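Local coordinates for protein triacylglycerol lipase (Clostridium botulinum, PDB 5AH1) that hydrolyses ester bonds, including those of synthetic polyesters and probably of triacylglycerols, as a zinc-binding enzyme of the alpha/beta-hydrolase fold, at residues F64-V67 and N68-I72; H181-G184 and G185-R189; G281-Q284 and R285-I288; D293-I296 and W297-K301; G385-C389 and I390-G394. One frame throughout, in Å; residues are numbered along the deposited sequence. Where two conformers were deposited one is given.

Interaction 1: residues F64-V67 and N68-I72; sequences FPEV and NTRSI
Glu66 and Thr69 face each other across a tight chain reversal, their CA atoms 5.0 Å apart, where a type II beta turn from Phe64 to Val67 runs straight into a second turn. In the first turn Glu66 takes the position of positive phi (73°). Its carbonyl O then becomes the acceptor of the second turn and is gripped by three donors. Thr69 N donates at 2.9 Å to Glu66 O from above its plane; Arg70 N meets the same oxygen end-on at 3.0 Å, in a more bent bond. Thr69 OG1 adds a third bond of 3.2 Å to Glu66 O, so one oxygen fixes both residues.

Beyond the backbone, the side chains of Glu66 and Arg70 run alongside each other, pointing the same way. A salt bridge of 2.8 Å joins Glu66 OE2 to Arg70 NH1. OE2 lies close to the guanidinium plane, while NH1 comes from the syn side but clearly out of the carboxylate plane, and the two flat groups are steeply inclined, at 75°. A bend at chi3 (-58°) in Arg70 carries NH1 round to the carboxylate, with CD resting against it.

The apolar side is lighter: Ile72 CD1 reaches the edge of the Phe64 ring, 4.2 Å from CD2. Phe64 in turn meets Phe446 edge-to-face, and Ile72 also touches Asn449, which lays this surface loop, ahead of strand 80-83, against the C-terminal end of the chain. Between the two limbs a water donates to Val67 O and, at 2.8 Å, to Arg70 O.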
loop_
_atom_site.group_PDB
_atom_site.type_symbol
_atom_site.label_atom_id
_atom_site.label_comp_id
_atom_site.label_asym_id
_atom_site.label_seq_id
_atom_site.Cartn_x
_atom_site.Cartn_y
_atom_site.Cartn_z
ATOM N N PHE A 64 -1.597 -24.446 2.758
ATOM C CA PHE A 64 -0.979 -24.172 4.039
ATOM C C PHE A 64 -0.115 -25.371 4.448
ATOM O O PHE A 64 -0.484 -26.522 4.196
ATOM C CB PHE A 64 -2.029 -23.876 5.115
ATOM C CG PHE A 64 -1.427 -23.363 6.382
ATOM C CD1 PHE A 64 -1.094 -22.021 6.503
ATOM C CD2 PHE A 64 -1.135 -24.218 7.429
ATOM C CE1 PHE A 64 -0.495 -21.539 7.653
ATOM C CE2 PHE A 64 -0.531 -23.738 8.579
ATOM C CZ PHE A 64 -0.209 -22.396 8.683
ATOM N N PRO A 65 1.056 -25.120 5.058
ATOM C CA PRO A 65 1.923 -26.248 5.420
ATOM C C PRO A 65 1.228 -27.358 6.207
ATOM O O PRO A 65 0.497 -27.099 7.166
ATOM C CB PRO A 65 3.004 -25.584 6.283
ATOM C CG PRO A 65 3.094 -24.208 5.777
ATOM C CD PRO A 65 1.691 -23.827 5.370
ATOM N N GLU A 66 1.472 -28.587 5.757
ATOM C CA GLU A 66 1.048 -29.815 6.443
ATOM C C GLU A 66 -0.448 -30.126 6.387
ATOM O O GLU A 66 -0.884 -31.097 6.985
ATOM C CB GLU A 66 1.503 -29.821 7.914
ATOM C CG GLU A 66 2.973 -29.474 8.150
ATOM C CD GLU A 66 3.334 -29.555 9.619
ATOM O OE1 GLU A 66 2.976 -28.611 10.365
ATOM O OE2 GLU A 66 3.933 -30.577 10.042
ATOM N N VAL A 67 -1.221 -29.330 5.654
ATOM C CA VAL A 67 -2.670 -29.533 5.598
ATOM C C VAL A 67 -3.022 -30.904 5.020
ATOM O O VAL A 67 -4.076 -31.451 5.325
ATOM C CB VAL A 67 -3.383 -28.403 4.802
ATOM C CG1 VAL A 67 -3.029 -28.453 3.321
ATOM C CG2 VAL A 67 -4.893 -28.453 4.983
ATOM N N ASN A 68 -2.121 -31.456 4.210
ATOM C CA ASN A 68 -2.321 -32.776 3.603
ATOM C C ASN A 68 -1.454 -33.855 4.229
ATOM O O ASN A 68 -1.290 -34.934 3.648
ATOM C CB ASN A 68 -2.049 -32.688 2.100
ATOM C CG ASN A 68 -2.944 -31.671 1.403
ATOM O OD1 ASN A 68 -4.172 -31.722 1.470
ATOM N ND2 ASN A 68 -2.322 -30.716 0.754
ATOM N N THR A 69 -0.910 -33.576 5.412
ATOM C CA THR A 69 -0.210 -34.608 6.183
ATOM C C THR A 69 -0.763 -34.805 7.584
ATOM O O THR A 69 -0.541 -35.841 8.175
ATOM C CB THR A 69 1.300 -34.358 6.288
ATOM O OG1 THR A 69 1.539 -33.153 7.020
ATOM C CG2 THR A 69 1.916 -34.274 4.905
ATOM N N ARG A 70 -1.494 -33.844 8.118
ATOM C CA ARG A 70 -1.949 -33.908 9.491
ATOM C C ARG A 70 -3.078 -32.919 9.678
ATOM O O ARG A 70 -3.377 -32.126 8.783
ATOM C CB ARG A 70 -0.803 -33.583 10.443
ATOM C CG ARG A 70 -0.404 -32.125 10.393
ATOM C CD ARG A 70 0.994 -31.846 10.951
ATOM N NE ARG A 70 1.124 -32.292 12.322
ATOM C CZ ARG A 70 2.268 -32.372 12.989
ATOM N NH1 ARG A 70 3.410 -32.025 12.409
ATOM N NH2 ARG A 70 2.268 -32.820 14.240
ATOM N N SER A 71 -3.709 -32.976 10.844
ATOM C CA SER A 71 -4.740 -32.029 11.209
ATOM C C SER A 71 -4.121 -30.718 11.663
ATOM O O SER A 71 -3.175 -30.695 12.447
ATOM C CB SER A 71 -5.595 -32.574 12.339
ATOM O OG SER A 71 -6.272 -33.748 11.939
ATOM N N ILE A 72 -4.665 -29.614 11.187
ATOM C CA ILE A 72 -4.310 -28.307 11.725
ATOM C C ILE A 72 -5.153 -28.114 12.969
ATOM O O ILE A 72 -6.381 -28.260 12.914
ATOM C CB ILE A 72 -4.589 -27.177 10.719
ATOM C CG1 ILE A 72 -3.872 -27.461 9.397
ATOM C CG2 ILE A 72 -4.173 -25.832 11.285
ATOM C CD1 ILE A 72 -2.376 -27.628 9.519
HETATM O O HOH W 1 -5.447 -30.579 7.791
#

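Interaction 2: residues H181-G184 and G185-R189; sequences HSMG and GQTIR
Gln186 lays its amide across Met183, OE1 coming to 3.5 Å from Met183 CG, at the start of the helix that leaves the strand ending at His181. The sequence and shape are consistent with the nucleophile elbow (GxSxG) of alpha/beta hydrolases, in which Ser182 would be the nucleophile. Ser182 has a positive phi (60°), as expected of the strained turn between strand and helix. The chain reverses there within very few residues: Gly184 N reaches His181 O at 2.8 Å, and Gly185 N donates to Ser182 O at 3.0 Å. Regular helical bonds follow, Thr187 N to Met183 O and Ile188 N to Gly184 O. Gly184 leaves bare the spot where a CB would run into His181 O, which lets the strand end lie close against the first helical turn.

The flanking side chains are buried, and their polar ends are held by other parts of the fold. His181 ND1 bonds to Tyr99 OH and its NE2 to the carbonyl O of His426. Asn128, on helix 128-140, serves two neighbours at once, its ND2 meeting Gln186 OE1 and its OD1 meeting Thr187 OG1. Met183 has CG anti to the backbone N (chi1 -164°) and is extended from there to CE, which sends its thioether away from the helix toward Ala304 and Leu308. Ile188 instead straddles a carbonyl: with CG1 between its own N and carbonyl carbon (chi1 62°), CG1 and CG2 each come 3.4 Å from Gly184 O.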
loop_
_atom_site.group_PDB
_atom_site.type_symbol
_atom_site.label_atom_id
_atom_site.label_comp_id
_atom_site.label_asym_id
_atom_site.label_seq_id
_atom_site.Cartn_x
_atom_site.Cartn_y
_atom_site.Cartn_z
ATOM N N HIS A 181 -1.677 -3.282 0.291
ATOM C CA HIS A 181 -1.238 -3.246 -1.103
ATOM C C HIS A 181 -0.436 -1.982 -1.336
ATOM O O HIS A 181 -0.775 -0.916 -0.813
ATOM C CB HIS A 181 -2.441 -3.297 -2.039
ATOM C CG HIS A 181 -2.091 -3.161 -3.486
ATOM N ND1 HIS A 181 -2.345 -2.011 -4.211
ATOM C CD2 HIS A 181 -1.448 -4.003 -4.329
ATOM C CE1 HIS A 181 -1.932 -2.183 -5.454
ATOM N NE2 HIS A 181 -1.375 -3.380 -5.548
ATOM N N SER A 182 0.599 -2.064 -2.163
ATOM C CA SER A 182 1.332 -0.858 -2.531
ATOM C C SER A 182 1.876 -0.266 -1.231
ATOM O O SER A 182 2.342 -0.990 -0.354
ATOM C CB SER A 182 0.400 0.104 -3.320
ATOM O OG SER A 182 0.853 1.451 -3.313
ATOM N N MET A 183 1.816 1.051 -1.114
ATOM C CA MET A 183 2.217 1.757 0.092
ATOM C C MET A 183 1.517 1.248 1.366
ATOM O O MET A 183 2.037 1.408 2.478
ATOM C CB MET A 183 1.924 3.243 -0.077
ATOM C CG MET A 183 2.617 4.126 0.927
ATOM S SD MET A 183 2.106 5.838 0.705
ATOM C CE MET A 183 3.200 6.576 1.908
ATOM N N GLY A 184 0.350 0.627 1.216
ATOM C CA GLY A 184 -0.340 0.022 2.345
ATOM C C GLY A 184 0.531 -0.972 3.115
ATOM O O GLY A 184 0.429 -1.047 4.326
ATOM N N GLY A 185 1.433 -1.649 2.418
ATOM C CA GLY A 185 2.351 -2.568 3.069
ATOM C C GLY A 185 3.363 -1.872 3.977
ATOM O O GLY A 185 3.668 -2.352 5.067
ATOM N N GLN A 186 3.890 -0.723 3.553
ATOM C CA GLN A 186 4.736 0.081 4.427
ATOM C C GLN A 186 3.942 0.587 5.616
ATOM O O GLN A 186 4.428 0.586 6.755
ATOM C CB GLN A 186 5.310 1.283 3.683
ATOM C CG GLN A 186 6.353 0.994 2.635
ATOM C CD GLN A 186 6.750 2.278 1.949
ATOM O OE1 GLN A 186 5.884 2.995 1.411
ATOM N NE2 GLN A 186 8.042 2.618 2.000
ATOM N N THR A 187 2.714 1.039 5.365
ATOM C CA THR A 187 1.882 1.596 6.428
ATOM C C THR A 187 1.577 0.552 7.503
ATOM O O THR A 187 1.628 0.858 8.690
ATOM C CB THR A 187 0.584 2.149 5.855
ATOM O OG1 THR A 187 0.885 3.184 4.905
ATOM C CG2 THR A 187 -0.316 2.714 6.956
ATOM N N ILE A 188 1.255 -0.680 7.111
ATOM C CA ILE A 188 0.925 -1.707 8.112
ATOM C C ILE A 188 2.159 -2.194 8.866
ATOM O O ILE A 188 2.076 -2.513 10.054
ATOM C CB ILE A 188 0.098 -2.906 7.524
ATOM C CG1 ILE A 188 0.869 -3.663 6.442
ATOM C CG2 ILE A 188 -1.222 -2.371 6.982
ATOM C CD1 ILE A 188 0.166 -4.924 5.964
ATOM N N ARG A 189 3.322 -2.194 8.210
ATOM C CA ARG A 189 4.568 -2.481 8.922
ATOM C C ARG A 189 4.783 -1.446 10.009
ATOM O O ARG A 189 5.195 -1.748 11.115
ATOM C CB ARG A 189 5.758 -2.497 7.974
ATOM C CG ARG A 189 5.872 -3.720 7.050
ATOM C CD ARG A 189 6.936 -3.522 5.976
ATOM N NE ARG A 189 8.190 -3.056 6.575
ATOM C CZ ARG A 189 9.004 -2.154 6.034
ATOM N NH1 ARG A 189 8.798 -1.736 4.794
ATOM N NH2 ARG A 189 10.041 -1.726 6.727
#

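Interaction 3: residues G281-Q284 and R285-I288; sequences GESQ and RDYI
Ser283 caps the helix that carries Asp286 and Tyr287: at this N-cap its OG accepts from Asp286 N at 3.0 Å, and the bond is nearly straight. The main-chain bond from Tyr287 N to Ser283 O begins the regular helical pattern.

Packing is tight on the inner side. Glu282 is fully extended and brings its carboxylate across the helix start, with OE2 3.5 Å from Tyr287 CA. That carboxylate is held further by a salt bridge from OE1 to Arg290. Gln284 lies beside Tyr287, pointing the same way; a bend at chi2 (80°) brings CD to the ring edge, with OE1 3.7 Å from Tyr287 CD2 and the two planes 59° apart. The amide and phenol are each held by the loop that precedes this helix: Lys278 NZ bonds to Gln284 OE1, Tyr267 O to its NE2, and Leu269 N to Tyr287 OH. Ile288 CG1 completes this side, 3.3 Å from Gln284 O.

The outer side is looser and faces solvent. Arg285 NE and Asp286 OD1, 3.9 Å apart, form a long salt bridge of charges only, the oxygen lying well out of the guanidinium plane; Arg285 NE also has a salt bridge to Glu289. A capping box would have the Asp286 side chain accept directly from Ser283 N, but here a water intervenes, accepting from Ser283 N and donating to Asp286 OD2 at 2.6 Å.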
loop_
_atom_site.group_PDB
_atom_site.type_symbol
_atom_site.label_atom_id
_atom_site.label_comp_id
_atom_site.label_asym_id
_atom_site.label_seq_id
_atom_site.Cartn_x
_atom_site.Cartn_y
_atom_site.Cartn_z
ATOM N N GLY A 281 -17.153 26.379 -0.672
ATOM C CA GLY A 281 -17.513 26.871 -1.987
ATOM C C GLY A 281 -16.514 26.583 -3.096
ATOM O O GLY A 281 -16.674 27.056 -4.217
ATOM N N GLU A 282 -15.475 25.819 -2.788
ATOM C CA GLU A 282 -14.428 25.518 -3.758
ATOM C C GLU A 282 -14.825 24.311 -4.585
ATOM O O GLU A 282 -15.355 23.340 -4.058
ATOM C CB GLU A 282 -13.118 25.243 -3.029
ATOM C CG GLU A 282 -11.911 25.128 -3.943
ATOM C CD GLU A 282 -10.620 24.876 -3.188
ATOM O OE1 GLU A 282 -10.657 24.211 -2.129
ATOM O OE2 GLU A 282 -9.555 25.329 -3.656
ATOM N N SER A 283 -14.601 24.386 -5.890
ATOM C CA SER A 283 -14.859 23.245 -6.761
ATOM C C SER A 283 -13.791 22.178 -6.597
ATOM O O SER A 283 -12.683 22.467 -6.149
ATOM C CB SER A 283 -14.877 23.694 -8.216
ATOM O OG SER A 283 -13.587 24.112 -8.613
ATOM N N GLN A 284 -14.107 20.950 -6.999
ATOM C CA GLN A 284 -13.113 19.887 -6.970
ATOM C C GLN A 284 -11.908 20.253 -7.831
ATOM O O GLN A 284 -10.772 20.014 -7.432
ATOM C CB GLN A 284 -13.715 18.548 -7.411
ATOM C CG GLN A 284 -12.787 17.345 -7.248
ATOM C CD GLN A 284 -12.723 16.818 -5.821
ATOM O OE1 GLN A 284 -13.276 17.410 -4.898
ATOM N NE2 GLN A 284 -12.058 15.694 -5.640
ATOM N N ARG A 285 -12.139 20.835 -9.003
ATOM C CA ARG A 285 -11.026 21.194 -9.873
ATOM C C ARG A 285 -10.104 22.221 -9.218
ATOM O O ARG A 285 -8.886 22.113 -9.315
ATOM C CB ARG A 285 -11.538 21.723 -11.211
ATOM C CG ARG A 285 -10.433 22.163 -12.163
ATOM C CD ARG A 285 -10.178 23.665 -12.057
ATOM N NE ARG A 285 -8.921 24.060 -12.686
ATOM C CZ ARG A 285 -8.781 24.363 -13.971
ATOM N NH1 ARG A 285 -9.823 24.316 -14.796
ATOM N NH2 ARG A 285 -7.589 24.712 -14.435
ATOM N N ASP A 286 -10.674 23.237 -8.576
ATOM C CA ASP A 286 -9.852 24.261 -7.947
ATOM C C ASP A 286 -9.083 23.687 -6.755
ATOM O O ASP A 286 -7.920 24.031 -6.524
ATOM C CB ASP A 286 -10.710 25.457 -7.542
ATOM C CG ASP A 286 -11.077 26.343 -8.726
ATOM O OD1 ASP A 286 -10.508 26.165 -9.828
ATOM O OD2 ASP A 286 -11.914 27.248 -8.550
ATOM N N TYR A 287 -9.715 22.764 -6.043
ATOM C CA TYR A 287 -9.098 22.093 -4.897
ATOM C C TYR A 287 -7.908 21.254 -5.345
ATOM O O TYR A 287 -6.833 21.340 -4.754
ATOM C CB TYR A 287 -10.182 21.250 -4.232
ATOM C CG TYR A 287 -9.759 20.136 -3.294
ATOM C CD1 TYR A 287 -9.004 20.377 -2.151
ATOM C CD2 TYR A 287 -10.184 18.836 -3.518
ATOM C CE1 TYR A 287 -8.649 19.332 -1.281
ATOM C CE2 TYR A 287 -9.848 17.796 -2.658
ATOM C CZ TYR A 287 -9.080 18.039 -1.539
ATOM O OH TYR A 287 -8.758 16.998 -0.687
ATOM N N ILE A 288 -8.085 20.481 -6.412
ATOM C CA ILE A 288 -6.991 19.674 -6.944
ATOM C C ILE A 288 -5.817 20.535 -7.426
ATOM O O ILE A 288 -4.653 20.231 -7.144
ATOM C CB ILE A 288 -7.491 18.736 -8.081
ATOM C CG1 ILE A 288 -8.480 17.693 -7.536
ATOM C CG2 ILE A 288 -6.318 18.056 -8.782
ATOM C CD1 ILE A 288 -8.047 16.927 -6.313
HETATM O O HOH W 2 -13.775 27.085 -6.783
#

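Interaction 4: residues D293-I296 and W297-K301; sequences DSNI and WNSTK
Asn295 O is gripped from opposite faces of its carbonyl plane: Ser299 OG donates to it at 2.9 Å, and Asn298 N, well above the plane, at 3.2 Å. Together they close a short, weakly bonded helix around residues 296 to 299. The next bond in the series, Ser299 N to Ile296 O, is weak at 3.5 Å although almost linear. Ahead of the helix Ser294 makes an ST turn, its OG accepting from Ile296 N in a capping bond.

Two waters bridge across the turn. One accepts from Asn295 ND2 and donates to Ser299 OG, on the exposed side; the other donates to Ile296 O and, at 2.6 Å, to Thr300 O, tying the helix end to the chain beyond it.

The apolar contact is a CH-pi interaction between sequence neighbours. Ile296 CG2 sits over the five-membered ring of Trp297, 3.5 Å from its centroid and only 7° off the normal. The methyl is placed there because CG1 stands anti to the backbone N (chi1 -161°), which turns CG2 toward the indole. Ile296 CG1 also runs alongside Thr300, 3.9 Å from its CG2. Trp297 NE1 bonds to Val291 O, which helps fix the ring's rotation.

Thr300, just after the helix, bonds through OG1 to the backbone N of Asp302, a zinc ligand, and thereby links the turn to the metal site. Around it, Trp297 packs on Ala242 and Ile246 of helix 242-257 and on Thr305 of helix 304-308, while Thr300 touches Phe154 of helix 148-154.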
loop_
_atom_site.group_PDB
_atom_site.type_symbol
_atom_site.label_atom_id
_atom_site.label_comp_id
_atom_site.label_asym_id
_atom_site.label_seq_id
_atom_site.Cartn_x
_atom_site.Cartn_y
_atom_site.Cartn_z
ATOM N N ASP A 293 -0.337 22.526 -6.568
ATOM C CA ASP A 293 0.549 23.686 -6.543
ATOM C C ASP A 293 1.124 23.966 -5.161
ATOM O O ASP A 293 1.901 24.909 -4.989
ATOM C CB ASP A 293 -0.202 24.934 -7.014
ATOM C CG ASP A 293 -0.460 24.939 -8.503
ATOM O OD1 ASP A 293 0.016 24.027 -9.212
ATOM O OD2 ASP A 293 -1.139 25.874 -8.969
ATOM N N SER A 294 0.760 23.151 -4.177
ATOM C CA SER A 294 1.246 23.341 -2.810
ATOM C C SER A 294 2.750 23.167 -2.700
ATOM O O SER A 294 3.344 22.347 -3.405
ATOM C CB SER A 294 0.572 22.329 -1.879
ATOM O OG SER A 294 1.095 22.405 -0.554
ATOM N N ASN A 295 3.351 23.913 -1.778
ATOM C CA ASN A 295 4.762 23.750 -1.471
ATOM C C ASN A 295 5.082 22.411 -0.819
ATOM O O ASN A 295 6.246 22.044 -0.687
ATOM C CB ASN A 295 5.268 24.896 -0.574
ATOM C CG ASN A 295 4.616 24.908 0.797
ATOM O OD1 ASN A 295 3.438 24.580 0.932
ATOM N ND2 ASN A 295 5.380 25.279 1.826
ATOM N N ILE A 296 4.055 21.696 -0.389
ATOM C CA ILE A 296 4.258 20.457 0.341
ATOM C C ILE A 296 5.133 19.446 -0.425
ATOM O O ILE A 296 5.925 18.717 0.174
ATOM C CB ILE A 296 2.888 19.849 0.738
ATOM C CG1 ILE A 296 3.067 18.844 1.855
ATOM C CG2 ILE A 296 2.167 19.237 -0.458
ATOM C CD1 ILE A 296 1.750 18.395 2.443
ATOM N N TRP A 297 5.013 19.437 -1.744
ATOM C CA TRP A 297 5.644 18.410 -2.563
ATOM C C TRP A 297 7.156 18.507 -2.644
ATOM O O TRP A 297 7.793 17.535 -3.040
ATOM C CB TRP A 297 5.026 18.382 -3.962
ATOM C CG TRP A 297 3.550 18.209 -3.865
ATOM C CD1 TRP A 297 2.601 19.127 -4.179
ATOM C CD2 TRP A 297 2.862 17.075 -3.349
ATOM N NE1 TRP A 297 1.358 18.633 -3.911
ATOM C CE2 TRP A 297 1.486 17.368 -3.403
ATOM C CE3 TRP A 297 3.277 15.834 -2.861
ATOM C CZ2 TRP A 297 0.520 16.469 -2.980
ATOM C CZ3 TRP A 297 2.328 14.944 -2.449
ATOM C CH2 TRP A 297 0.956 15.262 -2.505
ATOM N N ASN A 298 7.740 19.660 -2.309
ATOM C CA ASN A 298 9.193 19.770 -2.279
ATOM C C ASN A 298 9.733 20.373 -0.995
ATOM O O ASN A 298 10.899 20.777 -0.966
ATOM C CB ASN A 298 9.712 20.534 -3.515
ATOM C CG ASN A 298 9.312 21.982 -3.523
ATOM O OD1 ASN A 298 8.528 22.432 -2.678
ATOM N ND2 ASN A 298 9.863 22.743 -4.481
ATOM N N SER A 299 8.918 20.438 0.059
ATOM C CA SER A 299 9.295 21.198 1.260
ATOM C C SER A 299 9.214 20.419 2.564
ATOM O O SER A 299 9.447 20.972 3.634
ATOM C CB SER A 299 8.424 22.443 1.393
ATOM O OG SER A 299 8.628 23.302 0.277
ATOM N N THR A 300 8.882 19.131 2.476
ATOM C CA THR A 300 8.877 18.261 3.651
ATOM C C THR A 300 9.216 16.823 3.281
ATOM O O THR A 300 8.929 16.377 2.162
ATOM C CB THR A 300 7.502 18.277 4.376
ATOM O OG1 THR A 300 7.585 17.515 5.584
ATOM C CG2 THR A 300 6.371 17.695 3.510
ATOM N N LYS A 301 9.835 16.091 4.195
ATOM C CA LYS A 301 9.949 14.649 3.995
ATOM C C LYS A 301 8.737 13.907 4.560
ATOM O O LYS A 301 8.633 12.695 4.383
ATOM C CB LYS A 301 11.254 14.106 4.566
ATOM C CG LYS A 301 11.382 14.152 6.060
ATOM C CD LYS A 301 12.688 13.479 6.457
ATOM C CE LYS A 301 12.875 13.360 7.969
ATOM N NZ LYS A 301 14.212 12.755 8.282
HETATM O O HOH W 3 7.973 25.752 1.431
HETATM O O HOH W 4 8.142 17.091 -0.164
#

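Interaction 5: residues G385-C389 and I390-G394; sequences GVVNC and ISQDG
Asn388 and Ser391 meet first through the backbone, where two successive beta turns, 388-391 and 389-392, overlap: Ser391 N donates to Asn388 O at 3.1 Å, and Gln392 N to Cys389 O at 3.0 Å. Residues 390 to 393 have helical backbone angles, but the chain bonds only three residues back and does not settle into a regular helix.

Among side-chain polar contacts, Gln392 folds back over the turn, its NE2 3.1 Å from Val387 O in a weak, bent bond (130°). The other end of the amide is bonded by Thr333, whose backbone N meets Gln392 OE1. Ser391 OG, swung opposite its main-chain N (chi1 -179°), bonds to Gly233 O and Asp232 N, and Asn388 ND2 binds Trp380 O. These bonds join the loop to residues 232-233, Thr333 and Trp380.

Apolar contact is confined to short patches. The Gln392 side chain, with CG anti to its carbonyl carbon (chi1 -65°), passes Val387 at a slant, CG lying 3.7 Å from Val387 CG1. The carbonyl O of Asn388 touches the same Gln392 CG, at 3.5 Å. Ser391 CB approaches Val387 CG1 too, at 4.2 Å, and Ile390 CG2 rests equally loosely on Asn388 CB.

Val386 and Val387 both touch His426, the residue whose carbonyl O also receives His181. The arrangement is a buried loop of two overlapping beta turns before strand 403-405, near but not touching what is probably the nucleophile elbow of an alpha/beta hydrolase.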
loop_
_atom_site.group_PDB
_atom_site.type_symbol
_atom_site.label_atom_id
_atom_site.label_comp_id
_atom_site.label_asym_id
_atom_site.label_seq_id
_atom_site.Cartn_x
_atom_site.Cartn_y
_atom_site.Cartn_z
ATOM N N GLY A 385 4.980 -1.963 -13.255
ATOM C CA GLY A 385 4.433 -0.702 -13.724
ATOM C C GLY A 385 4.570 0.430 -12.717
ATOM O O GLY A 385 4.540 1.610 -13.093
ATOM N N VAL A 386 4.714 0.089 -11.435
ATOM C CA VAL A 386 4.754 1.084 -10.359
ATOM C C VAL A 386 5.910 0.858 -9.384
ATOM O O VAL A 386 6.537 1.829 -8.957
ATOM C CB VAL A 386 3.389 1.169 -9.618
ATOM C CG1 VAL A 386 3.420 2.209 -8.529
ATOM C CG2 VAL A 386 2.278 1.482 -10.594
ATOM N N VAL A 387 6.191 -0.402 -9.065
ATOM C CA VAL A 387 7.201 -0.746 -8.070
ATOM C C VAL A 387 8.182 -1.775 -8.615
ATOM O O VAL A 387 7.789 -2.790 -9.174
ATOM C CB VAL A 387 6.555 -1.290 -6.766
ATOM C CG1 VAL A 387 7.601 -1.627 -5.733
ATOM C CG2 VAL A 387 5.568 -0.270 -6.197
ATOM N N ASN A 388 9.473 -1.520 -8.404
ATOM C CA ASN A 388 10.510 -2.475 -8.791
ATOM C C ASN A 388 10.298 -3.809 -8.076
ATOM O O ASN A 388 10.049 -3.823 -6.877
ATOM C CB ASN A 388 11.891 -1.932 -8.432
ATOM C CG ASN A 388 12.041 -0.453 -8.749
ATOM O OD1 ASN A 388 11.515 0.386 -8.025
ATOM N ND2 ASN A 388 12.738 -0.130 -9.838
ATOM N N CYS A 389 10.441 -4.923 -8.788
ATOM C CA CYS A 389 10.225 -6.231 -8.193
ATOM C C CYS A 389 11.142 -6.505 -7.023
ATOM O O CYS A 389 10.715 -7.076 -6.020
ATOM C CB CYS A 389 10.364 -7.336 -9.242
ATOM S SG CYS A 389 9.187 -7.241 -10.586
ATOM N N ILE A 390 12.398 -6.083 -7.138
ATOM C CA ILE A 390 13.386 -6.369 -6.107
ATOM C C ILE A 390 12.972 -5.782 -4.755
ATOM O O ILE A 390 13.352 -6.292 -3.711
ATOM C CB ILE A 390 14.796 -5.817 -6.525
ATOM C CG1 ILE A 390 15.885 -6.306 -5.571
ATOM C CG2 ILE A 390 14.803 -4.299 -6.602
ATOM C CD1 ILE A 390 17.282 -5.916 -5.987
ATOM N N SER A 391 12.201 -4.696 -4.792
ATOM C CA SER A 391 11.803 -3.970 -3.596
ATOM C C SER A 391 10.652 -4.637 -2.843
ATOM O O SER A 391 10.405 -4.323 -1.689
ATOM C CB SER A 391 11.366 -2.577 -4.036
ATOM O OG SER A 391 10.976 -1.779 -2.944
ATOM N N GLN A 392 9.975 -5.597 -3.480
ATOM C CA GLN A 392 8.683 -6.056 -2.992
ATOM C C GLN A 392 8.745 -7.193 -1.963
ATOM O O GLN A 392 7.797 -7.371 -1.190
ATOM C CB GLN A 392 7.794 -6.453 -4.179
ATOM C CG GLN A 392 7.439 -5.288 -5.080
ATOM C CD GLN A 392 6.537 -5.705 -6.213
ATOM O OE1 GLN A 392 5.640 -6.520 -6.019
ATOM N NE2 GLN A 392 6.784 -5.198 -7.417
ATOM N N ASP A 393 9.841 -7.949 -1.930
ATOM C CA ASP A 393 9.887 -9.129 -1.069
ATOM C C ASP A 393 10.083 -8.813 0.411
ATOM O O ASP A 393 9.882 -9.686 1.252
ATOM C CB ASP A 393 10.916 -10.166 -1.566
ATOM C CG ASP A 393 12.340 -9.678 -1.507
ATOM O OD1 ASP A 393 12.572 -8.510 -1.156
ATOM O OD2 ASP A 393 13.227 -10.498 -1.828
ATOM N N GLY A 394 10.440 -7.570 0.724
ATOM C CA GLY A 394 10.652 -7.178 2.098
ATOM C C GLY A 394 11.711 -6.111 2.165
ATOM O O GLY A 394 12.407 -5.876 1.182
#

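Overall arrangement
The five contacts follow one another along the chain without interleaving. Interaction 2, at the end of strand 176-181 in the parallel sheet, lies only about 4 Å from the centre of the chain, and interaction 5 is next to it, centres about 12 Å apart; both touch His426. Interactions 3 and 4 sit on consecutive helices, 284-292 and 296-299, with nearest atoms about 5 Å apart; the Thr300 side chain of interaction 4 is about 7 Å from the zinc ion. Interaction 1 lies on the opposite side of the chain's centre, about 56 Å from interaction 3 between centres. The probable catalytic turn is therefore central, with capped helices and a surface loop at the periphery.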